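PDB 3VA7: KLLA0E08119p from Kluyveromyces lactis, which probably carboxylates urea to urea-1-carboxylate, using ATP, bicarbonate and a biotin cofactor, at the start of urea breakdown. Local coordinates for residues E718-D728 / G1026-I1034; I736-V744 / T1011-Y1019. All blocks are in the same frame, centred on the assembly; numbering follows the deposited sequence.

Contact 1 (E718-D728 / G1026-I1034)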
loop_
_atom_site.group_PDB
_atom_site.type_symbol
_atom_site.label_atom_id
_atom_site.label_comp_id
_atom_site.label_asym_id
_atom_site.label_seq_id
_atom_site.Cartn_x
_atom_site.Cartn_y
_atom_site.Cartn_z
ATOM N N GLU A 718 19.151 -30.307 8.585
ATOM C CA GLU A 718 18.368 -29.300 9.355
ATOM C C GLU A 718 17.655 -28.182 8.578
ATOM O O GLU A 718 16.673 -27.635 9.054
ATOM C CB GLU A 718 19.169 -28.709 10.556
ATOM C CG GLU A 718 20.705 -29.003 10.606
ATOM C CD GLU A 718 21.550 -28.198 11.706
ATOM O OE1 GLU A 718 22.148 -27.114 11.396
ATOM O OE2 GLU A 718 21.645 -28.690 12.881
ATOM N N ALA A 719 18.123 -27.803 7.408
ATOM C CA ALA A 719 17.422 -26.743 6.671
ATOM C C ALA A 719 16.176 -27.260 5.871
ATOM O O ALA A 719 15.493 -26.497 5.179
ATOM C CB ALA A 719 18.384 -26.009 5.759
ATOM N N GLY A 720 15.891 -28.558 5.987
ATOM C CA GLY A 720 14.770 -29.179 5.307
ATOM C C GLY A 720 15.260 -30.457 4.647
ATOM O O GLY A 720 16.421 -30.559 4.245
ATOM N N LEU A 721 14.371 -31.428 4.509
ATOM C CA LEU A 721 14.746 -32.715 3.995
ATOM C C LEU A 721 14.974 -32.714 2.502
ATOM O O LEU A 721 15.877 -33.376 2.021
ATOM C CB LEU A 721 13.744 -33.763 4.422
ATOM C CG LEU A 721 14.040 -34.091 5.880
ATOM C CD1 LEU A 721 12.959 -34.917 6.504
ATOM C CD2 LEU A 721 15.360 -34.829 5.963
ATOM N N HIS A 722 14.214 -31.946 1.751
ATOM C CA HIS A 722 14.368 -32.054 0.311
ATOM C C HIS A 722 15.764 -31.556 -0.134
ATOM O O HIS A 722 16.220 -30.502 0.325
ATOM C CB HIS A 722 13.289 -31.292 -0.371
ATOM C CG HIS A 722 13.303 -31.453 -1.839
ATOM N ND1 HIS A 722 12.446 -32.306 -2.495
ATOM C CD2 HIS A 722 14.074 -30.875 -2.792
ATOM C CE1 HIS A 722 12.675 -32.234 -3.796
ATOM N NE2 HIS A 722 13.653 -31.366 -4.003
ATOM N N PRO A 723 16.446 -32.301 -1.033
ATOM C CA PRO A 723 17.829 -31.947 -1.246
ATOM C C PRO A 723 18.067 -30.586 -1.834
ATOM O O PRO A 723 19.214 -30.176 -1.798
ATOM C CB PRO A 723 18.325 -33.013 -2.221
ATOM C CG PRO A 723 17.391 -34.128 -2.046
ATOM C CD PRO A 723 16.083 -33.487 -1.817
ATOM N N SER A 724 17.054 -29.884 -2.357
ATOM C CA SER A 724 17.208 -28.465 -2.813
ATOM C C SER A 724 17.153 -27.456 -1.673
ATOM O O SER A 724 17.419 -26.257 -1.893
ATOM C CB SER A 724 16.098 -28.037 -3.768
ATOM O OG SER A 724 14.886 -27.832 -3.058
ATOM N N ASN A 725 16.725 -27.918 -0.495
ATOM C CA ASN A 725 16.569 -27.076 0.688
ATOM C C ASN A 725 17.944 -26.662 1.219
ATOM O O ASN A 725 18.847 -27.487 1.319
ATOM C CB ASN A 725 15.794 -27.840 1.779
ATOM C CG ASN A 725 14.326 -28.074 1.435
ATOM O OD1 ASN A 725 13.889 -28.001 0.267
ATOM N ND2 ASN A 725 13.547 -28.370 2.462
ATOM N N ALA A 726 18.061 -25.399 1.628
ATOM C CA ALA A 726 19.330 -24.764 1.912
ATOM C C ALA A 726 19.133 -23.908 3.117
ATOM O O ALA A 726 18.036 -23.373 3.329
ATOM C CB ALA A 726 19.748 -23.883 0.716
ATOM N N HIS A 727 20.188 -23.769 3.925
ATOM C CA HIS A 727 20.126 -22.791 4.998
ATOM C C HIS A 727 19.872 -21.417 4.355
ATOM O O HIS A 727 20.639 -20.916 3.533
ATOM C CB HIS A 727 21.383 -22.820 5.858
ATOM C CG HIS A 727 21.522 -24.065 6.681
ATOM N ND1 HIS A 727 21.009 -24.180 7.962
ATOM C CD2 HIS A 727 22.110 -25.255 6.402
ATOM C CE1 HIS A 727 21.309 -25.372 8.438
ATOM N NE2 HIS A 727 21.961 -26.049 7.509
ATOM N N ASP A 728 18.748 -20.838 4.708
ATOM C CA ASP A 728 18.246 -19.630 4.048
ATOM C C ASP A 728 19.347 -18.576 3.913
ATOM O O ASP A 728 20.121 -18.347 4.875
ATOM C CB ASP A 728 16.976 -19.114 4.768
ATOM C CG ASP A 728 15.876 -20.195 4.874
ATOM O OD1 ASP A 728 14.696 -19.862 4.628
ATOM O OD2 ASP A 728 16.200 -21.393 5.164
ATOM N N GLY A 1026 5.305 -19.871 9.770
ATOM C CA GLY A 1026 5.766 -21.084 9.177
ATOM C C GLY A 1026 6.968 -21.749 9.824
ATOM O O GLY A 1026 7.712 -21.123 10.624
ATOM N N ILE A 1027 7.160 -23.030 9.463
ATOM C CA ILE A 1027 8.304 -23.786 9.915
ATOM C C ILE A 1027 8.854 -24.481 8.719
ATOM O O ILE A 1027 8.176 -25.256 8.057
ATOM C CB ILE A 1027 8.007 -24.762 11.081
ATOM C CG1 ILE A 1027 7.324 -24.027 12.236
ATOM C CG2 ILE A 1027 9.273 -25.446 11.584
ATOM C CD1 ILE A 1027 8.286 -23.384 13.253
ATOM N N GLY A 1028 10.118 -24.159 8.431
ATOM C CA GLY A 1028 10.822 -24.680 7.249
ATOM C C GLY A 1028 12.077 -25.330 7.731
ATOM O O GLY A 1028 13.038 -24.628 8.164
ATOM N N GLY A 1029 12.088 -26.662 7.671
ATOM C CA GLY A 1029 13.148 -27.426 8.346
ATOM C C GLY A 1029 13.110 -26.993 9.801
ATOM O O GLY A 1029 12.054 -27.047 10.438
ATOM N N MET A 1030 14.222 -26.508 10.337
ATOM C CA MET A 1030 14.180 -26.010 11.738
ATOM C C MET A 1030 13.871 -24.506 11.906
ATOM O O MET A 1030 13.818 -24.014 13.037
ATOM C CB MET A 1030 15.460 -26.354 12.458
ATOM C CG MET A 1030 16.500 -25.280 12.430
ATOM S SD MET A 1030 18.139 -26.009 12.665
ATOM C CE MET A 1030 19.177 -24.551 12.862
ATOM N N TYR A 1031 13.629 -23.801 10.800
ATOM C CA TYR A 1031 13.508 -22.357 10.865
ATOM C C TYR A 1031 12.065 -21.930 10.941
ATOM O O TYR A 1031 11.169 -22.633 10.472
ATOM C CB TYR A 1031 14.257 -21.636 9.695
ATOM C CG TYR A 1031 15.764 -21.887 9.686
ATOM C CD1 TYR A 1031 16.326 -22.786 8.759
ATOM C CD2 TYR A 1031 16.606 -21.303 10.634
ATOM C CE1 TYR A 1031 17.651 -23.048 8.741
ATOM C CE2 TYR A 1031 17.990 -21.574 10.641
ATOM C CZ TYR A 1031 18.507 -22.449 9.690
ATOM O OH TYR A 1031 19.864 -22.791 9.647
ATOM N N MET A 1032 11.864 -20.754 11.530
ATOM C CA MET A 1032 10.563 -20.161 11.674
ATOM C C MET A 1032 10.466 -18.877 10.879
ATOM O O MET A 1032 11.400 -18.092 10.875
ATOM C CB MET A 1032 10.338 -19.852 13.135
ATOM C CG MET A 1032 8.997 -19.237 13.358
ATOM S SD MET A 1032 9.079 -17.452 13.542
ATOM C CE MET A 1032 7.807 -17.114 12.445
ATOM N N CYS A 1033 9.326 -18.641 10.227
ATOM C CA CYS A 1033 9.070 -17.357 9.546
ATOM C C CYS A 1033 7.666 -16.827 9.828
ATOM O O CYS A 1033 6.765 -17.591 10.194
ATOM C CB CYS A 1033 9.256 -17.478 8.050
ATOM S SG CYS A 1033 7.867 -18.248 7.199
ATOM N N ILE A 1034 7.507 -15.514 9.711
ATOM C CA ILE A 1034 6.215 -14.862 9.724
ATOM C C ILE A 1034 6.063 -14.235 8.348
ATOM O O ILE A 1034 6.932 -13.476 7.923
ATOM C CB ILE A 1034 6.133 -13.778 10.780
ATOM C CG1 ILE A 1034 6.217 -14.418 12.158
ATOM C CG2 ILE A 1034 4.865 -13.021 10.623
ATOM C CD1 ILE A 1034 6.416 -13.423 13.309
#
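Gly720 and Gly1029 mark the closest backbone approach, 3.9 Å between their CA atoms, where a loop of residues 718-728 meets the type II' turn Gly1028-Tyr1031 joining two antiparallel strands. A beta carbon on Gly1029 would run into Glu718 O, Ala719 C and Gly720 N, and phi is positive, consistent with glycine here. Next to it Met1030 N donates to Glu718 O (3.0 Å, N-H...O 144°). The Met1030 and Glu718 side chains run side by side in the same direction, with SD 3.6 Å from Glu718 CB, while Glu718 OE1 is held by the backbone N of Phe857. The Tyr1031 side chain crosses that of His727 at about a right angle. Its CG is anti to its carbonyl carbon (chi1 -62°), which sends the ring toward His727, and OH hydrogen-bonds to His727 ND1; the bond is modelled as very short, its length uncertain at this resolution, and either could be the donor. Ala719 CB lies over the His727 ring within its own segment and 4.3 Å from Tyr1031 CE1 across the contact. Asp728 OD2 comes to 3.9 Å from Tyr1031 CD1; Lys1012 binds OD2 and Tyr1044 binds OD1. The chemistry thus joins carboxyltransferase subdomains A/B and C/D through a backbone bond, a His-Tyr bond and side-chain packing; the Asp728 side chain lies about 5 Å from urea and about 6 Å from the biotin group.

Contact 2 (I736-V744 / T1011-Y1019); sequences INFTGDEPV and TKYNPSRTY. With BTI (5-(hexahydro-2-oxo-1H-thieno[3,4-D]imidazol-6-yl)pentanal), chain B; GOL (glycerol), chain H.
Pro1015 CA points its hydrogen at Thr739 O (3.4 Å, 148° at the hydrogen), a CA-H...O contact formed where the type II' turn Thr739-Glu742 of a beta hairpin abuts an irregular loop. Gly740 and Asn1014 bring their CA atoms to 4.2 Å beside it. A cis peptide precedes Pro1015, and Asn1014 lays its side chain beside Gly740 and Asp741, whose OD1 is bound by Trp711.

Thr739 can be followed outward. Its CB lies 3.4 Å from Ser1016 OG. From there the branches part: with OG1 between the backbone N and the carbonyl carbon (chi1 66°), that hydroxyl lies 3.5 Å from Ser1016 OG and is hydrogen-bonded to Arg703, whereas CG2 sits between Ser1016 OG and the biotin group, 3.6 Å from BTI C4. Ser1016 OG touches the same atom, so both residues approach the ring-fusion carbon C4. Deeper along the hairpin strand, Asn737 OD1 accepts from BTI N2 (3.0 Å), and Val744 packs on the valeryl chain.

At the outer end Glu742 crosses Pro1015, OE2 being 3.6 Å from Pro1015 CG, while OE1 accepts from a glycerol probably left by crystallisation. An alanine here would probably leave the side of Pro1015 without its neighbour OE2 and the glycerol hydroxyl without its acceptor.

Close packing and the CA-H...O contact thus join the segments, while clear polar bonds go to ligands and outside residues; both subdomain pairs, A/B and C/D, thereby line the pocket for the biotin carried on Lys1202.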
loop_
_atom_site.group_PDB
_atom_site.type_symbol
_atom_site.label_atom_id
_atom_site.label_comp_id
_atom_site.label_asym_id
_atom_site.label_seq_id
_atom_site.Cartn_x
_atom_site.Cartn_y
_atom_site.Cartn_z
ATOM N N ILE A 736 17.945 -18.503 -10.607
ATOM C CA ILE A 736 17.046 -19.563 -11.053
ATOM C C ILE A 736 16.947 -20.492 -9.860
ATOM O O ILE A 736 17.845 -21.254 -9.573
ATOM C CB ILE A 736 17.531 -20.183 -12.384
ATOM C CG1 ILE A 736 17.508 -19.104 -13.471
ATOM C CG2 ILE A 736 16.642 -21.247 -12.875
ATOM C CD1 ILE A 736 18.377 -19.477 -14.666
ATOM N N ASN A 737 15.844 -20.358 -9.140
ATOM C CA ASN A 737 15.652 -20.939 -7.807
ATOM C C ASN A 737 14.900 -22.234 -7.947
ATOM O O ASN A 737 13.821 -22.268 -8.573
ATOM C CB ASN A 737 14.801 -19.939 -7.004
ATOM C CG ASN A 737 14.632 -20.302 -5.530
ATOM O OD1 ASN A 737 13.552 -20.144 -5.012
ATOM N ND2 ASN A 737 15.694 -20.712 -4.852
ATOM N N PHE A 738 15.466 -23.290 -7.375
ATOM C CA PHE A 738 14.874 -24.609 -7.404
ATOM C C PHE A 738 13.971 -24.850 -6.160
ATOM O O PHE A 738 14.433 -25.354 -5.110
ATOM C CB PHE A 738 15.971 -25.686 -7.557
ATOM C CG PHE A 738 16.296 -26.020 -8.997
ATOM C CD1 PHE A 738 17.253 -25.300 -9.702
ATOM C CD2 PHE A 738 15.626 -27.042 -9.663
ATOM C CE1 PHE A 738 17.503 -25.578 -11.056
ATOM C CE2 PHE A 738 15.877 -27.321 -10.999
ATOM C CZ PHE A 738 16.819 -26.591 -11.689
ATOM N N THR A 739 12.681 -24.513 -6.275
ATOM C CA THR A 739 11.764 -24.673 -5.134
ATOM C C THR A 739 11.366 -26.112 -5.159
ATOM O O THR A 739 10.406 -26.471 -5.825
ATOM C CB THR A 739 10.514 -23.796 -5.271
ATOM O OG1 THR A 739 9.736 -24.259 -6.397
ATOM C CG2 THR A 739 10.903 -22.343 -5.485
ATOM N N GLY A 740 12.098 -26.951 -4.442
ATOM C CA GLY A 740 11.964 -28.430 -4.627
ATOM C C GLY A 740 12.539 -28.845 -6.007
ATOM O O GLY A 740 13.674 -28.461 -6.354
ATOM N N ASP A 741 11.746 -29.545 -6.816
ATOM C CA ASP A 741 12.212 -30.154 -8.038
ATOM C C ASP A 741 11.879 -29.311 -9.311
ATOM O O ASP A 741 12.119 -29.718 -10.441
ATOM C CB ASP A 741 11.668 -31.579 -8.125
ATOM C CG ASP A 741 12.237 -32.492 -7.047
ATOM O OD1 ASP A 741 13.487 -32.634 -6.990
ATOM O OD2 ASP A 741 11.455 -33.102 -6.263
ATOM N N GLU A 742 11.357 -28.118 -9.107
ATOM C CA GLU A 742 10.994 -27.259 -10.203
ATOM C C GLU A 742 11.574 -25.879 -9.930
ATOM O O GLU A 742 11.569 -25.443 -8.770
ATOM C CB GLU A 742 9.500 -27.133 -10.261
ATOM C CG GLU A 742 8.793 -28.387 -10.733
ATOM C CD GLU A 742 7.334 -28.386 -10.328
ATOM O OE1 GLU A 742 6.565 -27.590 -10.876
ATOM O OE2 GLU A 742 6.970 -29.151 -9.415
ATOM N N PRO A 743 12.084 -25.196 -10.991
ATOM C CA PRO A 743 12.749 -23.905 -10.870
ATOM C C PRO A 743 11.891 -22.753 -11.297
ATOM O O PRO A 743 10.932 -22.926 -12.008
ATOM C CB PRO A 743 13.929 -24.023 -11.836
ATOM C CG PRO A 743 13.352 -24.894 -12.988
ATOM C CD PRO A 743 12.168 -25.717 -12.379
ATOM N N VAL A 744 12.275 -21.560 -10.879
ATOM C CA VAL A 744 11.517 -20.384 -11.195
ATOM C C VAL A 744 12.501 -19.244 -11.248
ATOM O O VAL A 744 13.454 -19.183 -10.429
ATOM C CB VAL A 744 10.431 -20.131 -10.142
ATOM C CG1 VAL A 744 10.981 -20.328 -8.700
ATOM C CG2 VAL A 744 9.811 -18.779 -10.327
ATOM N N THR A 1011 10.637 -29.878 6.099
ATOM C CA THR A 1011 11.009 -29.683 4.724
ATOM C C THR A 1011 10.214 -28.479 4.239
ATOM O O THR A 1011 9.216 -28.091 4.849
ATOM C CB THR A 1011 10.665 -30.891 3.798
ATOM O OG1 THR A 1011 11.136 -30.613 2.476
ATOM C CG2 THR A 1011 9.127 -31.113 3.657
ATOM N N LYS A 1012 10.655 -27.898 3.141
ATOM C CA LYS A 1012 9.968 -26.793 2.541
ATOM C C LYS A 1012 9.167 -27.402 1.420
ATOM O O LYS A 1012 9.459 -28.537 1.001
ATOM C CB LYS A 1012 10.998 -25.789 2.067
ATOM C CG LYS A 1012 11.640 -25.013 3.268
ATOM C CD LYS A 1012 13.152 -24.953 3.163
ATOM C CE LYS A 1012 13.724 -23.986 4.151
ATOM N NZ LYS A 1012 15.178 -23.912 4.030
ATOM N N TYR A 1013 8.129 -26.723 0.959
ATOM C CA TYR A 1013 7.270 -27.347 -0.024
ATOM C C TYR A 1013 8.007 -27.695 -1.338
ATOM O O TYR A 1013 9.031 -27.076 -1.700
ATOM C CB TYR A 1013 6.082 -26.434 -0.323
ATOM C CG TYR A 1013 4.901 -26.460 0.667
ATOM C CD1 TYR A 1013 5.089 -26.636 2.068
ATOM C CD2 TYR A 1013 3.593 -26.258 0.205
ATOM C CE1 TYR A 1013 4.010 -26.640 2.949
ATOM C CE2 TYR A 1013 2.480 -26.242 1.105
ATOM C CZ TYR A 1013 2.697 -26.428 2.442
ATOM O OH TYR A 1013 1.616 -26.396 3.274
ATOM N N ASN A 1014 7.493 -28.714 -2.034
ATOM C CA ASN A 1014 7.983 -29.105 -3.324
ATOM C C ASN A 1014 6.822 -29.353 -4.271
ATOM O O ASN A 1014 6.231 -30.434 -4.260
ATOM C CB ASN A 1014 8.867 -30.340 -3.164
ATOM C CG ASN A 1014 9.125 -31.072 -4.487
ATOM O OD1 ASN A 1014 9.188 -32.319 -4.513
ATOM N ND2 ASN A 1014 9.226 -30.333 -5.581
ATOM N N PRO A 1015 6.483 -28.370 -5.117
ATOM C CA PRO A 1015 7.048 -27.036 -5.277
ATOM C C PRO A 1015 6.385 -26.103 -4.288
ATOM O O PRO A 1015 5.418 -26.495 -3.628
ATOM C CB PRO A 1015 6.588 -26.627 -6.707
ATOM C CG PRO A 1015 5.302 -27.230 -6.862
ATOM C CD PRO A 1015 5.346 -28.563 -6.037
ATOM N N SER A 1016 6.835 -24.858 -4.236
ATOM C CA SER A 1016 6.262 -23.906 -3.296
ATOM C C SER A 1016 4.829 -23.493 -3.638
ATOM O O SER A 1016 4.395 -23.605 -4.766
ATOM C CB SER A 1016 7.200 -22.715 -3.175
ATOM O OG SER A 1016 7.572 -22.232 -4.463
ATOM N N ARG A 1017 4.105 -22.974 -2.652
ATOM C CA ARG A 1017 2.757 -22.392 -2.836
ATOM C C ARG A 1017 2.916 -21.143 -3.643
ATOM O O ARG A 1017 4.018 -20.600 -3.694
ATOM C CB ARG A 1017 2.152 -21.998 -1.499
ATOM C CG ARG A 1017 1.901 -23.133 -0.533
ATOM C CD ARG A 1017 1.205 -22.605 0.745
ATOM N NE ARG A 1017 1.927 -21.474 1.345
ATOM C CZ ARG A 1017 3.003 -21.597 2.133
ATOM N NH1 ARG A 1017 3.521 -22.796 2.474
ATOM N NH2 ARG A 1017 3.580 -20.503 2.576
ATOM N N THR A 1018 1.829 -20.654 -4.228
ATOM C CA THR A 1018 1.832 -19.367 -4.867
ATOM C C THR A 1018 1.160 -18.317 -3.999
ATOM O O THR A 1018 1.227 -17.102 -4.301
ATOM C CB THR A 1018 1.049 -19.384 -6.144
ATOM O OG1 THR A 1018 -0.270 -19.886 -5.889
ATOM C CG2 THR A 1018 1.746 -20.278 -7.150
ATOM N N TYR A 1019 0.494 -18.785 -2.943
ATOM C CA TYR A 1019 -0.333 -17.915 -2.089
ATOM C C TYR A 1019 -0.188 -18.263 -0.578
ATOM O O TYR A 1019 -0.192 -19.451 -0.178
ATOM C CB TYR A 1019 -1.833 -17.871 -2.560
ATOM C CG TYR A 1019 -2.641 -17.132 -1.513
ATOM C CD1 TYR A 1019 -2.868 -15.740 -1.631
ATOM C CD2 TYR A 1019 -3.109 -17.823 -0.316
ATOM C CE1 TYR A 1019 -3.566 -15.039 -0.629
ATOM C CE2 TYR A 1019 -3.782 -17.147 0.700
ATOM C CZ TYR A 1019 -3.996 -15.748 0.541
ATOM O OH TYR A 1019 -4.632 -15.050 1.522
HETATM C C11 BTI B . 6.103 -17.588 -8.206
HETATM O O11 BTI B . 5.483 -18.526 -7.616
HETATM C C10 BTI B . 7.507 -17.051 -7.795
HETATM C C9 BTI B . 7.995 -17.744 -6.523
HETATM C C8 BTI B . 9.466 -17.554 -6.181
HETATM C C7 BTI B . 10.060 -18.613 -5.230
HETATM C C2 BTI B . 9.254 -18.877 -3.975
HETATM S S1 BTI B . 9.044 -17.434 -2.973
HETATM C C6 BTI B . 8.779 -18.344 -1.493
HETATM C C5 BTI B . 9.461 -19.688 -1.638
HETATM N N3 BTI B . 10.694 -19.482 -0.924
HETATM C C3 BTI B . 11.712 -19.447 -1.742
HETATM O O3 BTI B . 12.961 -19.323 -1.342
HETATM N N2 BTI B . 11.347 -19.597 -2.998
HETATM C C4 BTI B . 9.925 -19.908 -3.084
HETATM C C1 GOL H . 4.588 -25.362 -9.763
HETATM O O1 GOL H . 4.065 -26.298 -10.678
HETATM C C2 GOL H . 3.479 -24.538 -9.078
HETATM O O2 GOL H . 2.446 -24.213 -9.983
HETATM C C3 GOL H . 4.060 -23.233 -8.551
HETATM O O3 GOL H . 5.012 -23.561 -7.575
#

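Both contacts are mostly buried, with Glu718 in contact 1 and Glu742 in contact 2 partly exposed, and both join subdomains A/B to subdomains C/D of the carboxyltransferase. Their elements are successive: strand 725-730 leads on to the hairpin of contact 2, and loop 1011-1019 precedes the strands of contact 1. With centres 12 Å apart, they meet at Lys1012 of contact 2, whose NZ lies 2.8 Å from Ala719 O of contact 1, a probable hydrogen bond. Contact 1 lies nearer urea and has clear hydrogen bonds across it; contact 2 directly lines the biotin pocket, packs closely and directs its clear polar bonds to ligands and to residues outside.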